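Local coordinates for protein sulfite reductase [ferredoxin] (Mycobacterium tuberculosis, PDB 1ZJ8) that catalyses the six-electron reduction of sulfite to sulfide with electrons from ferredoxin, using a siroheme and a [4Fe-4S] cluster, at residues V280-Y291 / F314-R325; E38-L47 / G208-P216. One frame throughout, in Å; residues are numbered along the deposited sequence.

Contact 1: V280-Y291 / F314-R325; sequences VWAAVTSVFRDY and FREVLETEYLKR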
loop_
_atom_site.group_PDB
_atom_site.type_symbol
_atom_site.label_atom_id
_atom_site.label_comp_id
_atom_site.label_asym_id
_atom_site.label_seq_id
_atom_site.Cartn_x
_atom_site.Cartn_y
_atom_site.Cartn_z
ATOM N N VAL A 280 -7.484 21.449 -4.575
ATOM C CA VAL A 280 -8.648 20.657 -4.256
ATOM C C VAL A 280 -8.259 19.583 -3.248
ATOM O O VAL A 280 -9.035 19.274 -2.330
ATOM C CB VAL A 280 -9.208 20.015 -5.529
ATOM C CG1 VAL A 280 -10.305 19.012 -5.193
ATOM C CG2 VAL A 280 -9.710 21.097 -6.491
ATOM N N TRP A 281 -7.059 19.017 -3.425
ATOM C CA TRP A 281 -6.542 18.015 -2.499
ATOM C C TRP A 281 -6.507 18.610 -1.099
ATOM O O TRP A 281 -6.944 17.972 -0.132
ATOM C CB TRP A 281 -5.148 17.556 -2.922
ATOM C CG TRP A 281 -4.553 16.523 -2.025
ATOM C CD1 TRP A 281 -4.627 15.165 -2.171
ATOM C CD2 TRP A 281 -3.788 16.758 -0.836
ATOM N NE1 TRP A 281 -3.957 14.542 -1.143
ATOM C CE2 TRP A 281 -3.428 15.496 -0.312
ATOM C CE3 TRP A 281 -3.385 17.909 -0.153
ATOM C CZ2 TRP A 281 -2.665 15.355 0.850
ATOM C CZ3 TRP A 281 -2.621 17.761 1.001
ATOM C CH2 TRP A 281 -2.268 16.492 1.487
ATOM N N ALA A 282 -6.009 19.845 -1.001
ATOM C CA ALA A 282 -5.903 20.524 0.293
ATOM C C ALA A 282 -7.285 20.682 0.946
ATOM O O ALA A 282 -7.453 20.440 2.138
ATOM C CB ALA A 282 -5.217 21.864 0.131
ATOM N N ALA A 283 -8.271 21.048 0.143
ATOM C CA ALA A 283 -9.607 21.290 0.630
ATOM C C ALA A 283 -10.257 20.012 1.172
ATOM O O ALA A 283 -10.938 20.023 2.212
ATOM C CB ALA A 283 -10.443 21.868 -0.474
ATOM N N VAL A 284 -10.051 18.901 0.475
ATOM C CA VAL A 284 -10.581 17.607 0.940
ATOM C C VAL A 284 -9.909 17.214 2.264
ATOM O O VAL A 284 -10.586 16.850 3.243
ATOM C CB VAL A 284 -10.363 16.485 -0.105
ATOM C CG1 VAL A 284 -10.703 15.128 0.487
ATOM C CG2 VAL A 284 -11.196 16.739 -1.383
ATOM N N THR A 285 -8.580 17.307 2.291
ATOM C CA THR A 285 -7.830 17.012 3.492
ATOM C C THR A 285 -8.271 17.915 4.647
ATOM O O THR A 285 -8.284 17.482 5.806
ATOM C CB THR A 285 -6.326 17.178 3.252
ATOM O OG1 THR A 285 -5.961 16.484 2.051
ATOM C CG2 THR A 285 -5.526 16.618 4.426
ATOM N N SER A 286 -8.622 19.165 4.325
ATOM C CA SER A 286 -9.062 20.151 5.336
ATOM C C SER A 286 -10.413 19.787 5.924
ATOM O O SER A 286 -10.626 19.918 7.128
ATOM C CB SER A 286 -9.105 21.545 4.727
ATOM O OG SER A 286 -7.822 21.892 4.209
ATOM N N VAL A 287 -11.313 19.290 5.088
ATOM C CA VAL A 287 -12.581 18.794 5.605
ATOM C C VAL A 287 -12.333 17.639 6.566
ATOM O O VAL A 287 -12.899 17.605 7.655
ATOM C CB VAL A 287 -13.523 18.316 4.504
ATOM C CG1 VAL A 287 -14.838 17.798 5.124
ATOM C CG2 VAL A 287 -13.771 19.441 3.491
ATOM N N PHE A 288 -11.483 16.700 6.168
ATOM C CA PHE A 288 -11.117 15.580 7.036
ATOM C C PHE A 288 -10.676 16.098 8.400
ATOM O O PHE A 288 -11.222 15.701 9.422
ATOM C CB PHE A 288 -9.997 14.726 6.385
ATOM C CG PHE A 288 -9.584 13.489 7.183
ATOM C CD1 PHE A 288 -10.541 12.643 7.769
ATOM C CD2 PHE A 288 -8.234 13.148 7.311
ATOM C CE1 PHE A 288 -10.162 11.503 8.490
ATOM C CE2 PHE A 288 -7.844 11.999 8.040
ATOM C CZ PHE A 288 -8.818 11.183 8.628
ATOM N N ARG A 289 -9.694 16.992 8.409
ATOM C CA ARG A 289 -9.136 17.518 9.665
ATOM C C ARG A 289 -10.232 18.135 10.531
ATOM O O ARG A 289 -10.310 17.867 11.735
ATOM C CB ARG A 289 -8.038 18.551 9.389
ATOM C CG ARG A 289 -7.436 19.233 10.654
ATOM C CD ARG A 289 -6.663 20.514 10.312
ATOM N NE ARG A 289 -7.462 21.368 9.434
ATOM C CZ ARG A 289 -7.003 22.384 8.710
ATOM N NH1 ARG A 289 -5.716 22.728 8.744
ATOM N NH2 ARG A 289 -7.849 23.060 7.935
ATOM N N ASP A 290 -11.096 18.936 9.912
ATOM C CA ASP A 290 -12.071 19.735 10.659
ATOM C C ASP A 290 -13.360 18.962 11.050
ATOM O O ASP A 290 -13.930 19.202 12.125
ATOM C CB ASP A 290 -12.375 21.025 9.864
ATOM C CG ASP A 290 -11.115 21.924 9.666
ATOM O OD1 ASP A 290 -10.195 21.890 10.505
ATOM O OD2 ASP A 290 -11.035 22.669 8.672
ATOM N N TYR A 291 -13.796 18.025 10.210
ATOM C CA TYR A 291 -15.062 17.307 10.434
ATOM C C TYR A 291 -14.931 15.782 10.641
ATOM O O TYR A 291 -15.924 15.103 10.936
ATOM C CB TYR A 291 -16.008 17.555 9.256
ATOM C CG TYR A 291 -16.616 18.954 9.163
ATOM C CD1 TYR A 291 -15.872 20.037 8.662
ATOM C CD2 TYR A 291 -17.963 19.181 9.524
ATOM C CE1 TYR A 291 -16.452 21.310 8.555
ATOM C CE2 TYR A 291 -18.542 20.434 9.417
ATOM C CZ TYR A 291 -17.789 21.493 8.939
ATOM O OH TYR A 291 -18.376 22.731 8.839
ATOM N N PHE A 314 -21.193 16.210 1.316
ATOM C CA PHE A 314 -19.742 16.426 1.388
ATOM C C PHE A 314 -19.270 17.427 0.325
ATOM O O PHE A 314 -18.509 18.340 0.618
ATOM C CB PHE A 314 -18.994 15.091 1.239
ATOM C CG PHE A 314 -17.511 15.245 1.058
ATOM C CD1 PHE A 314 -16.682 15.464 2.163
ATOM C CD2 PHE A 314 -16.939 15.178 -0.226
ATOM C CE1 PHE A 314 -15.306 15.617 1.994
ATOM C CE2 PHE A 314 -15.583 15.336 -0.406
ATOM C CZ PHE A 314 -14.755 15.560 0.705
ATOM N N ARG A 315 -19.723 17.235 -0.911
ATOM C CA ARG A 315 -19.414 18.136 -2.019
ATOM C C ARG A 315 -19.789 19.567 -1.675
ATOM O O ARG A 315 -19.021 20.493 -1.917
ATOM C CB ARG A 315 -20.170 17.706 -3.290
ATOM C CG ARG A 315 -19.950 18.636 -4.496
ATOM C CD ARG A 315 -20.311 17.994 -5.850
ATOM N NE ARG A 315 -19.682 18.710 -6.965
ATOM C CZ ARG A 315 -19.970 18.531 -8.256
ATOM N NH1 ARG A 315 -20.874 17.639 -8.641
ATOM N NH2 ARG A 315 -19.343 19.256 -9.175
ATOM N N GLU A 316 -20.990 19.725 -1.127
ATOM C CA GLU A 316 -21.497 21.001 -0.651
ATOM C C GLU A 316 -20.527 21.678 0.318
ATOM O O GLU A 316 -20.178 22.845 0.140
ATOM C CB GLU A 316 -22.824 20.748 0.073
ATOM C CG GLU A 316 -23.522 21.987 0.587
ATOM C CD GLU A 316 -24.288 22.717 -0.513
ATOM O OE1 GLU A 316 -25.500 23.004 -0.300
ATOM O OE2 GLU A 316 -23.683 22.990 -1.589
ATOM N N VAL A 317 -20.110 20.939 1.342
ATOM C CA VAL A 317 -19.226 21.473 2.390
ATOM C C VAL A 317 -17.849 21.814 1.853
ATOM O O VAL A 317 -17.197 22.756 2.330
ATOM C CB VAL A 317 -19.019 20.457 3.565
ATOM C CG1 VAL A 317 -17.849 20.874 4.480
ATOM C CG2 VAL A 317 -20.325 20.254 4.370
ATOM N N LEU A 318 -17.396 21.020 0.889
ATOM C CA LEU A 318 -16.097 21.239 0.269
ATOM C C LEU A 318 -16.152 22.556 -0.491
ATOM O O LEU A 318 -15.333 23.443 -0.248
ATOM C CB LEU A 318 -15.730 20.053 -0.650
ATOM C CG LEU A 318 -14.385 20.063 -1.404
ATOM C CD1 LEU A 318 -13.176 19.802 -0.477
ATOM C CD2 LEU A 318 -14.430 19.068 -2.537
ATOM N N GLU A 319 -17.146 22.690 -1.369
ATOM C CA GLU A 319 -17.283 23.874 -2.235
ATOM C C GLU A 319 -17.599 25.176 -1.500
ATOM O O GLU A 319 -17.088 26.223 -1.886
ATOM C CB GLU A 319 -18.366 23.647 -3.282
ATOM C CG GLU A 319 -18.008 22.615 -4.292
ATOM C CD GLU A 319 -19.199 22.175 -5.089
ATOM O OE1 GLU A 319 -20.328 22.540 -4.704
ATOM O OE2 GLU A 319 -19.006 21.456 -6.096
ATOM N N THR A 320 -18.437 25.123 -0.468
ATOM C CA THR A 320 -18.903 26.352 0.167
ATOM C C THR A 320 -18.054 26.800 1.352
ATOM O O THR A 320 -17.867 27.993 1.553
ATOM C CB THR A 320 -20.368 26.257 0.608
ATOM O OG1 THR A 320 -20.514 25.199 1.574
ATOM C CG2 THR A 320 -21.268 26.022 -0.612
ATOM N N GLU A 321 -17.530 25.867 2.129
ATOM C CA GLU A 321 -16.744 26.253 3.290
ATOM C C GLU A 321 -15.262 26.377 2.989
ATOM O O GLU A 321 -14.597 27.212 3.583
ATOM C CB GLU A 321 -16.983 25.277 4.444
ATOM C CG GLU A 321 -18.470 25.061 4.743
ATOM C CD GLU A 321 -18.709 24.302 6.028
ATOM O OE1 GLU A 321 -17.817 24.336 6.911
ATOM O OE2 GLU A 321 -19.790 23.679 6.151
ATOM N N TYR A 322 -14.733 25.565 2.073
ATOM C CA TYR A 322 -13.265 25.523 1.841
ATOM C C TYR A 322 -12.802 26.101 0.475
ATOM O O TYR A 322 -11.901 26.935 0.450
ATOM C CB TYR A 322 -12.726 24.100 2.104
ATOM C CG TYR A 322 -12.821 23.732 3.565
ATOM C CD1 TYR A 322 -13.993 23.188 4.088
ATOM C CD2 TYR A 322 -11.758 23.976 4.439
ATOM C CE1 TYR A 322 -14.094 22.869 5.434
ATOM C CE2 TYR A 322 -11.850 23.664 5.801
ATOM C CZ TYR A 322 -13.020 23.113 6.286
ATOM O OH TYR A 322 -13.133 22.791 7.616
ATOM N N LEU A 323 -13.409 25.683 -0.638
ATOM C CA LEU A 323 -13.012 26.202 -1.960
ATOM C C LEU A 323 -13.610 27.576 -2.245
ATOM O O LEU A 323 -13.053 28.342 -3.037
ATOM C CB LEU A 323 -13.419 25.252 -3.096
ATOM C CG LEU A 323 -12.694 23.905 -3.193
ATOM C CD1 LEU A 323 -13.348 23.021 -4.249
ATOM C CD2 LEU A 323 -11.208 24.075 -3.492
ATOM N N LYS A 324 -14.754 27.866 -1.614
ATOM C CA LYS A 324 -15.578 29.035 -1.934
ATOM C C LYS A 324 -15.933 29.079 -3.421
ATOM O O LYS A 324 -16.047 30.159 -3.991
ATOM C CB LYS A 324 -14.898 30.346 -1.532
ATOM C CG LYS A 324 -14.190 30.342 -0.188
ATOM C CD LYS A 324 -15.139 30.127 0.990
ATOM C CE LYS A 324 -14.588 30.785 2.266
ATOM N NZ LYS A 324 -13.154 30.485 2.506
ATOM N N ARG A 325 -16.108 27.926 -4.058
ATOM C CA ARG A 325 -16.527 27.894 -5.469
ATOM C C ARG A 325 -17.052 26.517 -5.887
ATOM O O ARG A 325 -16.719 25.507 -5.260
ATOM C CB ARG A 325 -15.364 28.275 -6.387
ATOM C CG ARG A 325 -14.402 27.137 -6.616
ATOM C CD ARG A 325 -13.060 27.594 -7.130
ATOM N NE ARG A 325 -12.114 26.479 -7.154
ATOM C CZ ARG A 325 -12.127 25.492 -8.050
ATOM N NH1 ARG A 325 -13.033 25.453 -9.025
ATOM N NH2 ARG A 325 -11.217 24.535 -7.973
#
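Val-287 and Tyr-322 interlock where helices 280-291 and 314-323 cross nearly at right angles (99°), their axes 9.6 Å apart at the closest. Each is a knob in a hole of the other helix: Val-287 sits among Phe-314, Val-317, Leu-318 and Tyr-322, and Tyr-322 among Ala-283, Ser-286, Val-287 and Asp-290. The valine divides its branches. CG1, anti to the backbone N (chi1 180°), meets CE1 of Phe-314 at 3.8 Å, whereas CG2 lies against the CD1 side of the Tyr-322 ring. Leu-318 brings CD1 onto the backbone between Ala-283 and Val-284. At Ala-283, which has only a methyl group, the backbones come nearest, its CA 5.7 Å from that of Tyr-322. Behind the interlock Val-280 and Val-284 pack on strands 236-243 and 249-254, and Phe-314 on Val-254 of the latter.

Towards solvent the contact becomes polar and sparser. Tyr-322 OH is modelled as a donor to Asp-290 OD2, though the two atoms are placed implausibly close and the exact geometry is doubtful. Further out, Tyr-291 OH donates to the syn lone pair of OE1 of the exposed Glu-321 at 2.6 Å. Arg-289 holds Asp-290 side-on, NE to OD1 and NH2 to OD2.

The chemistry thus pairs an apolar interlock with two tyrosine-carboxylate pairs at its edge, the one at Asp-290 less certain; Arg-289 would tend to keep that acid ionised.

Contact 2: E38-L47 / G208-P216; sequences EELKKAGNPL and GKPDFADLP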
loop_
_atom_site.group_PDB
_atom_site.type_symbol
_atom_site.label_atom_id
_atom_site.label_comp_id
_atom_site.label_asym_id
_atom_site.label_seq_id
_atom_site.Cartn_x
_atom_site.Cartn_y
_atom_site.Cartn_z
ATOM N N GLU A 38 -5.340 11.151 20.690
ATOM C CA GLU A 38 -5.715 12.557 20.539
ATOM C C GLU A 38 -5.074 13.469 21.599
ATOM O O GLU A 38 -4.951 14.679 21.379
ATOM C CB GLU A 38 -7.247 12.725 20.568
ATOM C CG GLU A 38 -7.942 12.443 19.243
ATOM C CD GLU A 38 -7.295 13.182 18.078
ATOM O OE1 GLU A 38 -6.795 14.321 18.294
ATOM O OE2 GLU A 38 -7.279 12.617 16.956
ATOM N N GLU A 39 -4.653 12.901 22.728
ATOM C CA GLU A 39 -4.081 13.707 23.807
ATOM C C GLU A 39 -2.581 13.976 23.674
ATOM O O GLU A 39 -2.105 15.046 24.064
ATOM C CB GLU A 39 -4.373 13.075 25.159
ATOM C CG GLU A 39 -4.294 14.059 26.305
ATOM C CD GLU A 39 -4.672 13.400 27.593
ATOM O OE1 GLU A 39 -5.892 13.146 27.790
ATOM O OE2 GLU A 39 -3.735 13.114 28.384
ATOM N N LEU A 40 -1.835 13.009 23.146
ATOM C CA LEU A 40 -0.393 13.205 22.942
ATOM C C LEU A 40 -0.118 14.192 21.805
ATOM O O LEU A 40 0.904 14.876 21.799
ATOM C CB LEU A 40 0.335 11.867 22.722
ATOM C CG LEU A 40 0.032 10.968 21.525
ATOM C CD1 LEU A 40 0.562 11.539 20.212
ATOM C CD2 LEU A 40 0.644 9.601 21.808
ATOM N N LYS A 41 -1.055 14.273 20.861
ATOM C CA LYS A 41 -0.964 15.223 19.754
ATOM C C LYS A 41 -1.224 16.665 20.225
ATOM O O LYS A 41 -0.767 17.624 19.584
ATOM C CB LYS A 41 -1.932 14.832 18.628
ATOM C CG LYS A 41 -1.626 13.474 17.984
ATOM C CD LYS A 41 -2.449 13.223 16.705
ATOM C CE LYS A 41 -3.942 12.979 16.979
ATOM N NZ LYS A 41 -4.758 12.937 15.725
ATOM N N LYS A 42 -1.925 16.815 21.352
ATOM C CA LYS A 42 -2.137 18.138 21.954
ATOM C C LYS A 42 -0.859 18.753 22.552
ATOM O O LYS A 42 -0.853 19.936 22.879
ATOM C CB LYS A 42 -3.226 18.070 23.028
ATOM C CG LYS A 42 -4.558 17.486 22.550
ATOM C CD LYS A 42 -5.115 18.205 21.314
ATOM C CE LYS A 42 -6.503 17.709 20.937
ATOM N NZ LYS A 42 -7.222 18.686 20.075
ATOM N N ALA A 43 0.215 17.964 22.665
ATOM C CA ALA A 43 1.463 18.416 23.299
ATOM C C ALA A 43 2.428 19.146 22.346
ATOM O O ALA A 43 3.629 19.223 22.618
ATOM C CB ALA A 43 2.172 17.235 23.973
ATOM N N GLY A 44 1.909 19.701 21.251
ATOM C CA GLY A 44 2.749 20.363 20.235
ATOM C C GLY A 44 2.856 19.506 18.989
ATOM O O GLY A 44 2.529 18.313 19.035
ATOM N N ASN A 45 3.305 20.097 17.878
ATOM C CA ASN A 45 3.404 19.347 16.619
ATOM C C ASN A 45 4.210 18.060 16.860
ATOM O O ASN A 45 5.298 18.111 17.438
ATOM C CB ASN A 45 3.999 20.198 15.476
ATOM C CG ASN A 45 3.841 19.536 14.086
ATOM O OD1 ASN A 45 3.886 18.307 13.953
ATOM N ND2 ASN A 45 3.661 20.361 13.051
ATOM N N PRO A 46 3.639 16.892 16.498
ATOM C CA PRO A 46 4.410 15.639 16.614
ATOM C C PRO A 46 5.758 15.628 15.854
ATOM O O PRO A 46 6.745 15.102 16.363
ATOM C CB PRO A 46 3.440 14.577 16.069
ATOM C CG PRO A 46 2.061 15.164 16.295
ATOM C CD PRO A 46 2.251 16.643 16.048
ATOM N N LEU A 47 5.805 16.245 14.675
ATOM C CA LEU A 47 7.036 16.316 13.872
ATOM C C LEU A 47 8.254 16.885 14.613
ATOM O O LEU A 47 9.366 16.871 14.075
ATOM C CB LEU A 47 6.782 17.150 12.598
ATOM C CG LEU A 47 6.017 16.504 11.428
ATOM C CD1 LEU A 47 5.121 17.515 10.742
ATOM C CD2 LEU A 47 6.978 15.871 10.425
ATOM N N GLY A 208 5.062 17.868 5.562
ATOM C CA GLY A 208 6.067 18.300 6.535
ATOM C C GLY A 208 5.674 19.555 7.294
ATOM O O GLY A 208 6.428 20.005 8.144
ATOM N N LYS A 209 4.493 20.107 6.996
ATOM C CA LYS A 209 4.074 21.433 7.489
ATOM C C LYS A 209 2.911 21.285 8.463
ATOM O O LYS A 209 2.122 20.339 8.358
ATOM C CB LYS A 209 3.642 22.339 6.317
ATOM C CG LYS A 209 4.670 22.445 5.173
ATOM C CD LYS A 209 5.222 23.858 4.964
ATOM C CE LYS A 209 6.207 23.889 3.785
ATOM N NZ LYS A 209 6.169 25.169 3.008
ATOM N N PRO A 210 2.773 22.238 9.397
ATOM C CA PRO A 210 1.834 22.045 10.513
ATOM C C PRO A 210 0.379 21.795 10.118
ATOM O O PRO A 210 -0.323 21.067 10.821
ATOM C CB PRO A 210 1.962 23.352 11.324
ATOM C CG PRO A 210 2.598 24.355 10.378
ATOM C CD PRO A 210 3.474 23.538 9.474
ATOM N N ASP A 211 -0.074 22.364 9.009
ATOM C CA ASP A 211 -1.525 22.397 8.752
ATOM C C ASP A 211 -2.187 21.029 8.662
ATOM O O ASP A 211 -3.312 20.867 9.125
ATOM C CB ASP A 211 -1.840 23.231 7.518
ATOM C CG ASP A 211 -1.312 24.631 7.652
ATOM O OD1 ASP A 211 -0.058 24.765 7.694
ATOM O OD2 ASP A 211 -2.138 25.570 7.763
ATOM N N PHE A 212 -1.476 20.056 8.088
ATOM C CA PHE A 212 -1.994 18.698 7.902
ATOM C C PHE A 212 -1.191 17.662 8.688
ATOM O O PHE A 212 -1.280 16.463 8.416
ATOM C CB PHE A 212 -2.018 18.351 6.409
ATOM C CG PHE A 212 -2.830 19.311 5.602
ATOM C CD1 PHE A 212 -4.192 19.449 5.850
ATOM C CD2 PHE A 212 -2.240 20.106 4.638
ATOM C CE1 PHE A 212 -4.955 20.341 5.128
ATOM C CE2 PHE A 212 -2.994 21.019 3.914
ATOM C CZ PHE A 212 -4.351 21.137 4.157
ATOM N N ALA A 213 -0.439 18.116 9.685
ATOM C CA ALA A 213 0.297 17.205 10.541
ATOM C C ALA A 213 -0.559 16.557 11.637
ATOM O O ALA A 213 -0.084 15.659 12.314
ATOM C CB ALA A 213 1.498 17.920 11.150
ATOM N N ASP A 214 -1.800 17.004 11.828
ATOM C CA ASP A 214 -2.658 16.422 12.870
ATOM C C ASP A 214 -4.067 16.226 12.342
ATOM O O ASP A 214 -4.897 17.159 12.334
ATOM C CB ASP A 214 -2.649 17.301 14.133
ATOM C CG ASP A 214 -3.450 16.706 15.302
ATOM O OD1 ASP A 214 -4.005 15.589 15.177
ATOM O OD2 ASP A 214 -3.521 17.377 16.354
ATOM N N LEU A 215 -4.315 14.995 11.893
ATOM C CA LEU A 215 -5.607 14.598 11.337
ATOM C C LEU A 215 -6.244 13.524 12.238
ATOM O O LEU A 215 -5.564 12.916 13.085
ATOM C CB LEU A 215 -5.444 14.081 9.893
ATOM C CG LEU A 215 -4.478 14.811 8.955
ATOM C CD1 LEU A 215 -4.499 14.151 7.596
ATOM C CD2 LEU A 215 -4.824 16.263 8.815
ATOM N N PRO A 216 -7.563 13.313 12.084
ATOM C CA PRO A 216 -8.281 12.269 12.801
ATOM C C PRO A 216 -7.611 10.899 12.726
ATOM O O PRO A 216 -7.707 10.114 13.681
ATOM C CB PRO A 216 -9.627 12.217 12.071
ATOM C CG PRO A 216 -9.823 13.587 11.510
ATOM C CD PRO A 216 -8.460 14.120 11.228
#
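Lys-41, in segment 38-47, reaches to Asp-214 in the loop 208-216, and the bend in its side chain sets the direction of its approach. CG stands anti to the carbonyl carbon, the next torsion is extended, and a bend at chi3 (-71°) turns the chain so that CD and CE run alongside Asp-214 OD1, each 3.2 Å from it. The ammonium group then meets OD1 nearly along its C-O axis, NZ to OD1 being 2.8 Å. Asp-214 answers with CG anti to its own nitrogen (chi1 -176°), which carries the carboxylate across to the lysine.

On its own segment Lys-41 also binds Glu-38, whose chain is folded at chi2 (-50°); NZ approaches OE2 from above the carboxylate plane. The backbone oxygen of Leu-215 lies 2.8 Å from the same NZ. Asp-174 adds another acid to the lysine, and Arg-294 forms a second salt bridge with Asp-214 OD1, so the buried ammonium belongs to a wider charge network that would be expected to offset the closeness of the Glu-38 and Asp-214 carboxylates.

The other end is mostly van der Waals packing. Asn-45 swings its amide over Ala-213, OD1 being 3.7 Å from CB, while ND2 approaches CA of Pro-210. That same OD1 accepts the backbone N-H of Leu-47 at 2.9 Å, which fixes the amide's rotation. Leu-47 places CD1 between Ala-213 CB and the carbonyl oxygen of Gly-208.

Asn-45 and Leu-47 thereby form an Asx turn leading into a short 3-10 segment, and Glu-38, Lys-41 and Asp-214 form a salt-bridge network, together fastening an N-terminal segment to the loop between helix 196-206 and strand 219-224 of the nitrite and sulfite reductase 4Fe-4S domain.

Overall arrangement
Along the chain the two contacts come in series: contact 2 joins 38-47 to 208-216 before contact 1 pairs 280-291 with 314-325. Their centres lie about 19 Å apart, on the same side of the chain's centre, and they share an interface, since helix 277-291 turns one flank to helix 311-323 and another to the loop 208-216. There Phe-212 packs on Thr-285 and Ser-286, Pro-216 lies against Phe-288, and Arg-289 NH1 probably hydrogen-bonds to Asp-211 O. That loop leads into strand 219-224 of the mixed sheet on which helix 277-291 also rests. The loop 208-216 thus bridges the N-terminal segment and the helix pair, away from the annotated sites, although the side chain of Pro-216 is about 11 Å from the siroheme.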